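Local coordinates for macro domain-containing protein (Thermosipho africanus, PDB 7OMU), which joins a DarT-family domain of the ADP-ribosyl clan to a macro domain that holds adenosine-5-diphosphoribose, at residues A111-T125 with A170-A184. The protein carries 1 engineered substitution. Sequence-based numbering, arbitrary orientation.
Sequences AVKWTIMKRDDILIT and ACLVPQCVDPRYISA. Engineered in segment 170-184: Ala170 (natural residue Glu).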
loop_
_atom_site.group_PDB
_atom_site.type_symbol
_atom_site.label_atom_id
_atom_site.label_comp_id
_atom_site.label_asym_id
_atom_site.label_seq_id
_atom_site.Cartn_x
_atom_site.Cartn_y
_atom_site.Cartn_z
ATOM N N ALA A 111 -11.150 -8.813 11.855
ATOM C CA ALA A 111 -10.455 -10.103 11.658
ATOM C C ALA A 111 -11.418 -11.248 11.988
ATOM O O ALA A 111 -12.087 -11.185 13.034
ATOM C CB ALA A 111 -9.214 -10.157 12.510
ATOM N N VAL A 112 -11.479 -12.248 11.110
ATOM C CA VAL A 112 -12.303 -13.479 11.258
ATOM C C VAL A 112 -11.336 -14.666 11.263
ATOM O O VAL A 112 -10.415 -14.650 10.439
ATOM C CB VAL A 112 -13.337 -13.566 10.120
ATOM C CG1 VAL A 112 -14.139 -14.857 10.170
ATOM C CG2 VAL A 112 -14.263 -12.361 10.117
ATOM N N LYS A 113 -11.531 -15.636 12.160
ATOM C CA LYS A 113 -10.596 -16.776 12.376
ATOM C C LYS A 113 -10.542 -17.658 11.125
ATOM O O LYS A 113 -11.581 -17.797 10.466
ATOM C CB LYS A 113 -11.016 -17.609 13.592
ATOM C CG LYS A 113 -10.532 -17.082 14.936
ATOM C CD LYS A 113 -10.677 -18.079 16.075
ATOM C CE LYS A 113 -12.103 -18.233 16.566
ATOM N NZ LYS A 113 -12.574 -17.019 17.276
ATOM N N TRP A 114 -9.365 -18.228 10.835
ATOM C CA TRP A 114 -9.128 -19.273 9.799
ATOM C C TRP A 114 -10.270 -20.299 9.848
ATOM O O TRP A 114 -10.702 -20.780 8.788
ATOM C CB TRP A 114 -7.753 -19.940 10.007
ATOM C CG TRP A 114 -7.688 -20.987 11.089
ATOM C CD1 TRP A 114 -8.068 -22.298 10.986
ATOM C CD2 TRP A 114 -7.182 -20.831 12.434
ATOM N NE1 TRP A 114 -7.852 -22.959 12.166
ATOM C CE2 TRP A 114 -7.313 -22.086 13.074
ATOM C CE3 TRP A 114 -6.654 -19.759 13.165
ATOM C CZ2 TRP A 114 -6.922 -22.290 14.401
ATOM C CZ3 TRP A 114 -6.271 -19.961 14.476
ATOM C CH2 TRP A 114 -6.405 -21.211 15.083
ATOM N N THR A 115 -10.749 -20.578 11.059
ATOM C CA THR A 115 -11.659 -21.693 11.423
ATOM C C THR A 115 -12.971 -21.606 10.624
ATOM O O THR A 115 -13.634 -22.643 10.497
ATOM C CB THR A 115 -11.842 -21.713 12.946
ATOM O OG1 THR A 115 -12.194 -23.042 13.321
ATOM C CG2 THR A 115 -12.879 -20.731 13.448
ATOM N N ILE A 116 -13.335 -20.438 10.087
ATOM C CA ILE A 116 -14.591 -20.266 9.294
ATOM C C ILE A 116 -14.470 -21.008 7.959
ATOM O O ILE A 116 -15.511 -21.295 7.352
ATOM C CB ILE A 116 -14.945 -18.780 9.085
ATOM C CG1 ILE A 116 -16.391 -18.618 8.610
ATOM C CG2 ILE A 116 -13.977 -18.100 8.135
ATOM C CD1 ILE A 116 -16.961 -17.244 8.851
ATOM N N MET A 117 -13.246 -21.307 7.521
ATOM C CA MET A 117 -12.969 -22.023 6.245
ATOM C C MET A 117 -13.401 -23.492 6.361
ATOM O O MET A 117 -13.596 -24.129 5.299
ATOM C CB MET A 117 -11.479 -21.957 5.892
ATOM C CG MET A 117 -10.948 -20.535 5.708
ATOM S SD MET A 117 -11.109 -19.928 4.013
ATOM C CE MET A 117 -9.592 -20.577 3.317
ATOM N N LYS A 118 -13.545 -24.005 7.591
ATOM C CA LYS A 118 -13.979 -25.402 7.875
ATOM C C LYS A 118 -15.426 -25.600 7.412
ATOM O O LYS A 118 -15.745 -26.728 6.994
ATOM C CB LYS A 118 -13.851 -25.748 9.364
ATOM C CG LYS A 118 -12.431 -25.990 9.865
ATOM C CD LYS A 118 -12.377 -26.587 11.259
ATOM C CE LYS A 118 -10.972 -26.672 11.817
ATOM N NZ LYS A 118 -10.960 -27.301 13.159
ATOM N N ARG A 119 -16.263 -24.556 7.490
ATOM C CA ARG A 119 -17.658 -24.572 6.970
ATOM C C ARG A 119 -17.631 -25.106 5.533
ATOM O O ARG A 119 -16.643 -24.834 4.826
ATOM C CB ARG A 119 -18.301 -23.183 7.055
ATOM C CG ARG A 119 -18.826 -22.833 8.439
ATOM C CD ARG A 119 -19.372 -21.422 8.583
ATOM N NE ARG A 119 -20.585 -21.183 7.813
ATOM C CZ ARG A 119 -21.458 -20.197 8.035
ATOM N NH1 ARG A 119 -21.273 -19.328 9.019
ATOM N NH2 ARG A 119 -22.524 -20.087 7.259
ATOM N N ASP A 120 -18.661 -25.863 5.142
ATOM C CA ASP A 120 -18.739 -26.579 3.837
ATOM C C ASP A 120 -19.828 -25.946 2.956
ATOM O O ASP A 120 -20.170 -26.560 1.928
ATOM C CB ASP A 120 -18.960 -28.085 4.041
ATOM C CG ASP A 120 -20.210 -28.441 4.825
ATOM O OD1 ASP A 120 -20.674 -27.591 5.613
ATOM O OD2 ASP A 120 -20.708 -29.572 4.646
ATOM N N ASP A 121 -20.340 -24.765 3.329
ATOM C CA ASP A 121 -21.356 -24.006 2.546
ATOM C C ASP A 121 -20.760 -22.670 2.081
ATOM O O ASP A 121 -21.528 -21.821 1.584
ATOM C CB ASP A 121 -22.635 -23.791 3.363
ATOM C CG ASP A 121 -22.479 -22.834 4.534
ATOM O OD1 ASP A 121 -21.413 -22.867 5.188
ATOM O OD2 ASP A 121 -23.422 -22.054 4.778
ATOM N N ILE A 122 -19.444 -22.497 2.237
ATOM C CA ILE A 122 -18.702 -21.263 1.847
ATOM C C ILE A 122 -18.242 -21.402 0.399
ATOM O O ILE A 122 -18.255 -22.529 -0.130
ATOM C CB ILE A 122 -17.495 -21.000 2.767
ATOM C CG1 ILE A 122 -16.418 -22.080 2.617
ATOM C CG2 ILE A 122 -17.954 -20.821 4.202
ATOM C CD1 ILE A 122 -15.071 -21.685 3.169
ATOM N N LEU A 123 -17.816 -20.280 -0.181
ATOM C CA LEU A 123 -17.207 -20.189 -1.530
ATOM C C LEU A 123 -15.881 -19.433 -1.413
ATOM O O LEU A 123 -15.726 -18.641 -0.462
ATOM C CB LEU A 123 -18.176 -19.473 -2.472
ATOM C CG LEU A 123 -19.599 -20.020 -2.501
ATOM C CD1 LEU A 123 -20.519 -19.083 -3.259
ATOM C CD2 LEU A 123 -19.644 -21.404 -3.115
ATOM N N ILE A 124 -14.968 -19.695 -2.349
ATOM C CA ILE A 124 -13.612 -19.082 -2.413
ATOM C C ILE A 124 -13.387 -18.584 -3.841
ATOM O O ILE A 124 -13.504 -19.394 -4.784
ATOM C CB ILE A 124 -12.549 -20.090 -1.940
ATOM C CG1 ILE A 124 -12.730 -20.393 -0.449
ATOM C CG2 ILE A 124 -11.145 -19.596 -2.251
ATOM C CD1 ILE A 124 -11.838 -21.486 0.084
ATOM N N THR A 125 -13.103 -17.288 -3.977
ATOM C CA THR A 125 -12.835 -16.594 -5.262
ATOM C C THR A 125 -11.319 -16.567 -5.499
ATOM O O THR A 125 -10.566 -16.532 -4.504
ATOM C CB THR A 125 -13.436 -15.184 -5.239
ATOM O OG1 THR A 125 -12.570 -14.345 -4.470
ATOM C CG2 THR A 125 -14.831 -15.149 -4.654
ATOM N N ALA A 170 -11.137 -13.666 -2.022
ATOM C CA ALA A 170 -11.994 -13.612 -0.818
ATOM C C ALA A 170 -12.658 -14.965 -0.568
ATOM O O ALA A 170 -12.771 -15.780 -1.509
ATOM C CB ALA A 170 -13.031 -12.527 -0.979
ATOM N N CYS A 171 -13.068 -15.168 0.682
ATOM C CA CYS A 171 -13.937 -16.271 1.153
ATOM C C CYS A 171 -15.348 -15.714 1.339
ATOM O O CYS A 171 -15.511 -14.825 2.190
ATOM C CB CYS A 171 -13.398 -16.836 2.459
ATOM S SG CYS A 171 -14.568 -17.922 3.307
ATOM N N LEU A 172 -16.313 -16.192 0.548
ATOM C CA LEU A 172 -17.729 -15.733 0.584
ATOM C C LEU A 172 -18.533 -16.638 1.526
ATOM O O LEU A 172 -18.699 -17.830 1.211
ATOM C CB LEU A 172 -18.309 -15.753 -0.832
ATOM C CG LEU A 172 -17.530 -14.958 -1.875
ATOM C CD1 LEU A 172 -18.155 -15.132 -3.247
ATOM C CD2 LEU A 172 -17.455 -13.487 -1.508
ATOM N N VAL A 173 -18.989 -16.083 2.653
ATOM C CA VAL A 173 -19.797 -16.787 3.692
ATOM C C VAL A 173 -21.241 -16.330 3.524
ATOM O O VAL A 173 -21.507 -15.129 3.525
ATOM C CB VAL A 173 -19.277 -16.493 5.111
ATOM C CG1 VAL A 173 -19.893 -17.422 6.136
ATOM C CG2 VAL A 173 -17.764 -16.566 5.191
ATOM N N PRO A 174 -22.211 -17.261 3.361
ATOM C CA PRO A 174 -23.595 -16.878 3.082
ATOM C C PRO A 174 -24.312 -16.285 4.304
ATOM O O PRO A 174 -24.024 -16.692 5.412
ATOM C CB PRO A 174 -24.239 -18.196 2.623
ATOM C CG PRO A 174 -23.437 -19.271 3.331
ATOM C CD PRO A 174 -22.029 -18.721 3.415
ATOM N N GLN A 175 -25.202 -15.322 4.042
ATOM C CA GLN A 175 -26.146 -14.685 5.000
ATOM C C GLN A 175 -25.376 -13.851 6.027
ATOM O O GLN A 175 -25.386 -12.615 5.885
ATOM C CB GLN A 175 -27.042 -15.727 5.668
ATOM C CG GLN A 175 -28.207 -15.115 6.432
ATOM C CD GLN A 175 -29.153 -16.184 6.913
ATOM O OE1 GLN A 175 -30.162 -16.477 6.273
ATOM N NE2 GLN A 175 -28.815 -16.791 8.036
ATOM N N CYS A 176 -24.759 -14.482 7.032
ATOM C CA CYS A 176 -24.065 -13.774 8.141
ATOM C C CYS A 176 -22.811 -14.546 8.576
ATOM O O CYS A 176 -22.638 -15.713 8.173
ATOM C CB CYS A 176 -25.003 -13.540 9.320
ATOM S SG CYS A 176 -24.888 -14.800 10.614
ATOM N N VAL A 177 -21.959 -13.881 9.356
ATOM C CA VAL A 177 -20.793 -14.477 10.066
ATOM C C VAL A 177 -21.020 -14.283 11.566
ATOM O O VAL A 177 -21.069 -13.113 12.004
ATOM C CB VAL A 177 -19.464 -13.838 9.630
ATOM C CG1 VAL A 177 -18.286 -14.464 10.358
ATOM C CG2 VAL A 177 -19.265 -13.909 8.127
ATOM N N ASP A 178 -21.162 -15.387 12.303
ATOM C CA ASP A 178 -21.386 -15.398 13.773
ATOM C C ASP A 178 -20.260 -14.617 14.446
ATOM O O ASP A 178 -19.090 -14.891 14.184
ATOM C CB ASP A 178 -21.469 -16.831 14.306
ATOM C CG ASP A 178 -21.925 -16.917 15.752
ATOM O OD1 ASP A 178 -21.221 -16.361 16.627
ATOM O OD2 ASP A 178 -22.979 -17.542 15.992
ATOM N N PRO A 179 -20.570 -13.620 15.312
ATOM C CA PRO A 179 -19.546 -12.858 16.025
ATOM C C PRO A 179 -18.480 -13.674 16.773
ATOM O O PRO A 179 -17.433 -13.109 17.032
ATOM C CB PRO A 179 -20.356 -12.042 17.039
ATOM C CG PRO A 179 -21.675 -11.823 16.351
ATOM C CD PRO A 179 -21.922 -13.111 15.591
ATOM N N ARG A 180 -18.752 -14.944 17.096
ATOM C CA ARG A 180 -17.794 -15.838 17.804
ATOM C C ARG A 180 -16.632 -16.230 16.882
ATOM O O ARG A 180 -15.647 -16.767 17.400
ATOM C CB ARG A 180 -18.506 -17.078 18.349
ATOM C CG ARG A 180 -19.337 -16.799 19.594
ATOM C CD ARG A 180 -20.106 -18.017 20.074
ATOM N NE ARG A 180 -21.027 -18.515 19.057
ATOM C CZ ARG A 180 -21.919 -19.484 19.244
ATOM N NH1 ARG A 180 -22.704 -19.852 18.244
ATOM N NH2 ARG A 180 -22.028 -20.076 20.422
ATOM N N TYR A 181 -16.732 -15.959 15.579
ATOM C CA TYR A 181 -15.642 -16.174 14.593
ATOM C C TYR A 181 -14.678 -14.978 14.553
ATOM O O TYR A 181 -13.626 -15.113 13.896
ATOM C CB TYR A 181 -16.212 -16.414 13.196
ATOM C CG TYR A 181 -16.773 -17.789 12.959
ATOM C CD1 TYR A 181 -15.947 -18.899 12.953
ATOM C CD2 TYR A 181 -18.122 -17.978 12.695
ATOM C CE1 TYR A 181 -16.452 -20.169 12.721
ATOM C CE2 TYR A 181 -18.639 -19.241 12.453
ATOM C CZ TYR A 181 -17.798 -20.341 12.461
ATOM O OH TYR A 181 -18.277 -21.595 12.230
ATOM N N ILE A 182 -15.003 -13.856 15.208
ATOM C CA ILE A 182 -14.193 -12.599 15.149
ATOM C C ILE A 182 -12.999 -12.696 16.116
ATOM O O ILE A 182 -13.230 -12.856 17.338
ATOM C CB ILE A 182 -15.072 -11.365 15.427
ATOM C CG1 ILE A 182 -16.162 -11.212 14.366
ATOM C CG2 ILE A 182 -14.227 -10.105 15.543
ATOM C CD1 ILE A 182 -17.095 -10.037 14.602
ATOM N N SER A 183 -11.776 -12.574 15.575
ATOM C CA SER A 183 -10.476 -12.642 16.297
ATOM C C SER A 183 -10.203 -11.317 16.999
ATOM O O SER A 183 -9.875 -11.328 18.195
ATOM C CB SER A 183 -9.328 -12.929 15.363
ATOM O OG SER A 183 -9.515 -14.139 14.651
ATOM N N ALA A 184 -10.270 -10.227 16.241
ATOM C CA ALA A 184 -9.804 -8.887 16.649
ATOM C C ALA A 184 -10.333 -7.848 15.665
ATOM O O ALA A 184 -10.943 -8.238 14.657
ATOM C CB ALA A 184 -8.300 -8.871 16.698
#
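Residues 111-125 and 170-184 pair as two separate antiparallel ladders, strand 123-125 running against 170-174 at 152° and strand 111-113 against 182-184 at 128°, with loops and 3-10 turns between them. In the first ladder Leu123 and Leu172 form a hydrogen-bonded pair, and Thr125 N donates to Ala170 O. Thr125 OG1 accepts from the backbone N of Ala170, an engineered residue, at 2.9 Å and also bonds to Gly127 O, while Thr125 CG2 lies 3.6 Å from Leu172 CD1. At the other ladder, Lys113 N bonds to Tyr181 O, and the Lys113 chain bends at chi3 and chi4 to bring NZ within 3.1 Å of Arg180 O. Both ladders belong to the DarT-family domain, where strands 107-113 and 182-187 are the central pair of one four-stranded sheet and 170-174 and 123-125 that of another; the segment between Val112 and Leu123 thus passes from sheet to sheet. Along it, Ile116 covers one face of the Tyr181 ring in a CH-pi contact, CG1 standing 4.2 Å from the centroid, while Thr115 CG2 abuts the ring edge. With CG1 anti to the backbone N (chi1 -165°), Ile116 carries CD1 on to Val177 CG1 and meets Val173 CG2 tip to tip. Val173 CG1 sits over the centre of the Arg119 guanidinium, 3.7 Å from Arg119 CZ. Arg119 NE and NH2 donate side-on to Asp121 OD1 and OD2 in a salt bridge; each oxygen uses its syn lone pair and lies in the guanidinium plane, which restrains rotation of the flat group beneath the valine methyl.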